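Local coordinates for putative drug/sodium antiporter (PDB 4Z3N), which probably exports small molecules, the genotoxin colibactin among them, across the cell membrane of Escherichia coli as an antiporter of the MATE family, at residues A[264-272]-A[408-416]. Residues are numbered along the deposited sequence; the frame is centred on the assembly and turned at random.
Sequences MLMQLIIAV and LTLMRHVFI. With OLC ((2R)-2,3-dihydroxypropyl (9Z)-octadec-9-enoate), chain B.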
loop_
_atom_site.group_PDB
_atom_site.type_symbol
_atom_site.label_atom_id
_atom_site.label_comp_id
_atom_site.label_asym_id
_atom_site.label_seq_id
_atom_site.Cartn_x
_atom_site.Cartn_y
_atom_site.Cartn_z
ATOM N N MET A 264 7.170 -2.064 -6.317
ATOM C CA MET A 264 6.671 -1.017 -7.189
ATOM C C MET A 264 5.968 -1.616 -8.396
ATOM O O MET A 264 4.957 -1.110 -8.859
ATOM C CB MET A 264 7.813 -0.121 -7.634
ATOM C CG MET A 264 8.539 0.506 -6.494
ATOM S SD MET A 264 9.955 1.378 -7.148
ATOM C CE MET A 264 10.970 1.594 -5.672
ATOM N N LEU A 265 6.521 -2.706 -8.902
ATOM C CA LEU A 265 5.949 -3.369 -10.045
ATOM C C LEU A 265 4.557 -3.905 -9.710
ATOM O O LEU A 265 3.656 -3.926 -10.553
ATOM C CB LEU A 265 6.876 -4.490 -10.487
ATOM C CG LEU A 265 6.608 -5.050 -11.874
ATOM C CD1 LEU A 265 6.704 -3.923 -12.909
ATOM C CD2 LEU A 265 7.590 -6.188 -12.152
ATOM N N MET A 266 4.390 -4.339 -8.464
ATOM C CA MET A 266 3.126 -4.885 -7.983
ATOM C C MET A 266 2.054 -3.800 -7.789
ATOM O O MET A 266 0.881 -4.045 -8.038
ATOM C CB MET A 266 3.354 -5.650 -6.675
ATOM C CG MET A 266 4.021 -7.010 -6.874
ATOM S SD MET A 266 4.313 -7.930 -5.335
ATOM C CE MET A 266 5.881 -7.240 -4.819
ATOM N N GLN A 267 2.457 -2.618 -7.329
ATOM C CA GLN A 267 1.554 -1.479 -7.250
ATOM C C GLN A 267 1.032 -1.187 -8.642
ATOM O O GLN A 267 -0.152 -0.886 -8.850
ATOM C CB GLN A 267 2.263 -0.235 -6.731
ATOM C CG GLN A 267 3.229 -0.470 -5.630
ATOM C CD GLN A 267 2.541 -0.553 -4.310
ATOM O OE1 GLN A 267 1.615 -1.348 -4.131
ATOM N NE2 GLN A 267 2.964 0.292 -3.371
ATOM N N LEU A 268 1.953 -1.261 -9.595
ATOM C CA LEU A 268 1.660 -0.960 -10.973
ATOM C C LEU A 268 0.581 -1.915 -11.487
ATOM O O LEU A 268 -0.477 -1.474 -11.941
ATOM C CB LEU A 268 2.943 -1.043 -11.794
ATOM C CG LEU A 268 3.005 -0.404 -13.174
ATOM C CD1 LEU A 268 2.341 0.974 -13.175
ATOM C CD2 LEU A 268 4.470 -0.312 -13.612
ATOM N N ILE A 269 0.851 -3.212 -11.378
ATOM C CA ILE A 269 -0.074 -4.264 -11.777
ATOM C C ILE A 269 -1.461 -4.106 -11.155
ATOM O O ILE A 269 -2.487 -4.357 -11.807
ATOM C CB ILE A 269 0.480 -5.648 -11.393
ATOM C CG1 ILE A 269 1.754 -5.947 -12.184
ATOM C CG2 ILE A 269 -0.586 -6.739 -11.611
ATOM C CD1 ILE A 269 2.525 -7.164 -11.675
ATOM N N ILE A 270 -1.500 -3.703 -9.891
ATOM C CA ILE A 270 -2.771 -3.469 -9.233
ATOM C C ILE A 270 -3.453 -2.260 -9.877
ATOM O O ILE A 270 -4.640 -2.309 -10.181
ATOM C CB ILE A 270 -2.610 -3.248 -7.719
ATOM C CG1 ILE A 270 -2.180 -4.542 -7.038
ATOM C CG2 ILE A 270 -3.913 -2.773 -7.109
ATOM C CD1 ILE A 270 -1.822 -4.364 -5.561
ATOM N N ALA A 271 -2.702 -1.187 -10.099
ATOM C CA ALA A 271 -3.244 -0.016 -10.778
ATOM C C ALA A 271 -3.749 -0.367 -12.184
ATOM O O ALA A 271 -4.821 0.093 -12.588
ATOM C CB ALA A 271 -2.204 1.094 -10.845
ATOM N N VAL A 272 -2.997 -1.179 -12.927
ATOM C CA VAL A 272 -3.409 -1.572 -14.281
ATOM C C VAL A 272 -4.682 -2.409 -14.286
ATOM O O VAL A 272 -5.496 -2.331 -15.208
ATOM C CB VAL A 272 -2.320 -2.384 -15.001
ATOM C CG1 VAL A 272 -2.845 -2.906 -16.328
ATOM C CG2 VAL A 272 -1.082 -1.556 -15.208
ATOM N N LEU A 408 2.105 -13.998 -8.021
ATOM C CA LEU A 408 0.820 -14.081 -7.340
ATOM C C LEU A 408 -0.021 -12.837 -7.605
ATOM O O LEU A 408 -1.241 -12.903 -7.709
ATOM C CB LEU A 408 1.025 -14.292 -5.840
ATOM C CG LEU A 408 1.478 -15.711 -5.467
ATOM C CD1 LEU A 408 2.043 -15.769 -4.048
ATOM C CD2 LEU A 408 0.339 -16.701 -5.647
ATOM N N THR A 409 0.634 -11.696 -7.736
ATOM C CA THR A 409 -0.082 -10.471 -8.039
ATOM C C THR A 409 -0.612 -10.487 -9.484
ATOM O O THR A 409 -1.693 -9.974 -9.769
ATOM C CB THR A 409 0.812 -9.263 -7.809
ATOM O OG1 THR A 409 1.289 -9.303 -6.460
ATOM C CG2 THR A 409 0.035 -7.979 -8.013
ATOM N N LEU A 410 0.150 -11.087 -10.389
ATOM C CA LEU A 410 -0.257 -11.195 -11.783
ATOM C C LEU A 410 -1.407 -12.159 -11.921
ATOM O O LEU A 410 -2.327 -11.957 -12.711
ATOM C CB LEU A 410 0.906 -11.661 -12.647
ATOM C CG LEU A 410 1.962 -10.605 -12.937
ATOM C CD1 LEU A 410 3.110 -11.234 -13.706
ATOM C CD2 LEU A 410 1.328 -9.466 -13.710
ATOM N N MET A 411 -1.322 -13.228 -11.147
ATOM C CA MET A 411 -2.339 -14.257 -11.127
ATOM C C MET A 411 -3.634 -13.696 -10.573
ATOM O O MET A 411 -4.710 -14.129 -10.962
ATOM C CB MET A 411 -1.869 -15.450 -10.296
ATOM C CG MET A 411 -2.722 -16.706 -10.460
ATOM S SD MET A 411 -2.466 -17.512 -12.054
ATOM C CE MET A 411 -1.024 -16.602 -12.613
ATOM N N ARG A 412 -3.537 -12.744 -9.648
ATOM C CA ARG A 412 -4.743 -12.152 -9.058
ATOM C C ARG A 412 -5.387 -11.062 -9.923
ATOM O O ARG A 412 -6.595 -11.057 -10.095
ATOM C CB ARG A 412 -4.458 -11.595 -7.652
ATOM C CG ARG A 412 -5.732 -11.369 -6.844
ATOM C CD ARG A 412 -5.522 -10.881 -5.407
ATOM N NE ARG A 412 -4.698 -9.675 -5.300
ATOM C CZ ARG A 412 -3.468 -9.648 -4.783
ATOM N NH1 ARG A 412 -2.924 -10.763 -4.316
ATOM N NH2 ARG A 412 -2.780 -8.503 -4.733
ATOM N N HIS A 413 -4.596 -10.122 -10.430
ATOM C CA HIS A 413 -5.156 -8.991 -11.183
ATOM C C HIS A 413 -5.178 -9.062 -12.719
ATOM O O HIS A 413 -5.830 -8.239 -13.338
ATOM C CB HIS A 413 -4.427 -7.708 -10.777
ATOM C CG HIS A 413 -4.680 -7.300 -9.360
ATOM N ND1 HIS A 413 -3.837 -7.633 -8.324
ATOM C CD2 HIS A 413 -5.710 -6.622 -8.800
ATOM C CE1 HIS A 413 -4.323 -7.161 -7.189
ATOM N NE2 HIS A 413 -5.460 -6.544 -7.452
ATOM N N VAL A 414 -4.489 -10.016 -13.341
ATOM C CA VAL A 414 -4.407 -10.022 -14.811
ATOM C C VAL A 414 -4.673 -11.360 -15.525
ATOM O O VAL A 414 -5.611 -11.459 -16.300
ATOM C CB VAL A 414 -3.032 -9.515 -15.286
ATOM C CG1 VAL A 414 -2.931 -9.644 -16.797
ATOM C CG2 VAL A 414 -2.840 -8.091 -14.880
ATOM N N PHE A 415 -3.834 -12.366 -15.285
ATOM C CA PHE A 415 -3.859 -13.619 -16.049
ATOM C C PHE A 415 -5.196 -14.391 -16.143
ATOM O O PHE A 415 -5.417 -15.153 -17.089
ATOM C CB PHE A 415 -2.802 -14.564 -15.481
ATOM C CG PHE A 415 -1.393 -14.189 -15.856
ATOM C CD1 PHE A 415 -1.114 -13.671 -17.114
ATOM C CD2 PHE A 415 -0.349 -14.355 -14.954
ATOM C CE1 PHE A 415 0.177 -13.325 -17.455
ATOM C CE2 PHE A 415 0.935 -14.014 -15.298
ATOM C CZ PHE A 415 1.206 -13.494 -16.543
ATOM N N ILE A 416 -6.075 -14.205 -15.170
ATOM C CA ILE A 416 -7.329 -14.952 -15.103
ATOM C C ILE A 416 -8.492 -14.010 -15.364
ATOM O O ILE A 416 -9.366 -14.290 -16.191
ATOM C CB ILE A 416 -7.534 -15.681 -13.743
ATOM C CG1 ILE A 416 -6.381 -16.647 -13.457
ATOM C CG2 ILE A 416 -8.832 -16.490 -13.769
ATOM C CD1 ILE A 416 -6.431 -17.897 -14.305
HETATM C C18 OLC B . -4.694 -5.216 -3.297
HETATM C C10 OLC B . -12.783 -8.294 -4.855
HETATM C C9 OLC B . -12.872 -6.977 -4.579
HETATM C C17 OLC B . -6.171 -5.551 -3.376
HETATM C C11 OLC B . -11.686 -8.833 -5.755
HETATM C C8 OLC B . -14.243 -6.331 -4.462
HETATM C C24 OLC B . -10.270 -7.384 -12.617
HETATM C C16 OLC B . -6.393 -6.538 -4.500
HETATM C C12 OLC B . -10.762 -7.734 -6.263
HETATM C C7 OLC B . -14.151 -4.869 -4.062
HETATM C C15 OLC B . -7.849 -6.984 -4.536
HETATM C C13 OLC B . -9.311 -8.212 -6.202
HETATM C C6 OLC B . -13.753 -4.008 -5.245
HETATM C C14 OLC B . -8.320 -7.083 -5.982
HETATM C C5 OLC B . -14.569 -4.364 -6.470
HETATM C C4 OLC B . -13.838 -3.904 -7.724
HETATM C C3 OLC B . -12.393 -4.359 -7.692
HETATM C C2 OLC B . -11.754 -4.309 -9.068
HETATM C C21 OLC B . -9.675 -7.238 -10.201
HETATM C C1 OLC B . -10.642 -5.346 -9.163
HETATM C C22 OLC B . -9.217 -7.705 -11.572
HETATM O O19 OLC B . -9.995 -5.683 -8.181
HETATM O O25 OLC B . -9.639 -6.886 -13.780
HETATM O O23 OLC B . -8.011 -7.052 -11.919
HETATM O O20 OLC B . -10.440 -6.055 -10.355
#
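His413 and Ile270 meet because their first torsions place CG of His413 and CG1 of Ile270 anti to the carbonyl carbon: chi1 of -67° turns the imidazole toward helix 250-284, and chi1 of -69° brings CG1 of Ile270 over one face of that ring. Ile270 CA also sits above the centre of the ring, 4.2 Å from its centroid, in a CH-pi contact only 6° off the normal. ND1 gives a weak hydrogen bond to Thr409 O one turn back that may help hold the ring's rotation. C16 of a bound monoolein lies at the edge of the ring, near its plane, while the lipid's glycerol O23 donates to His413 O at 2.9 Å. Next along the interface, Ile269 packs its CG2 against Thr409 CG2 at 3.9 Å and points CD1 to Leu410 CD2, the side chains of Ile269 and Leu410 crossing at about a right angle. SD of Met266 lies beside Thr409 OG1, whose hydrogen bond goes to Ser405 O. Arg412 instead reaches Ser389 OG through NH1. Helix 264-272 and helix 408-413 run nearly parallel, their axes 9.6 Å apart at closest; the contact joins two predicted transmembrane helices, 250-284 and 402-413, within the second MatE region of this MATE transporter, beside a bound lipid.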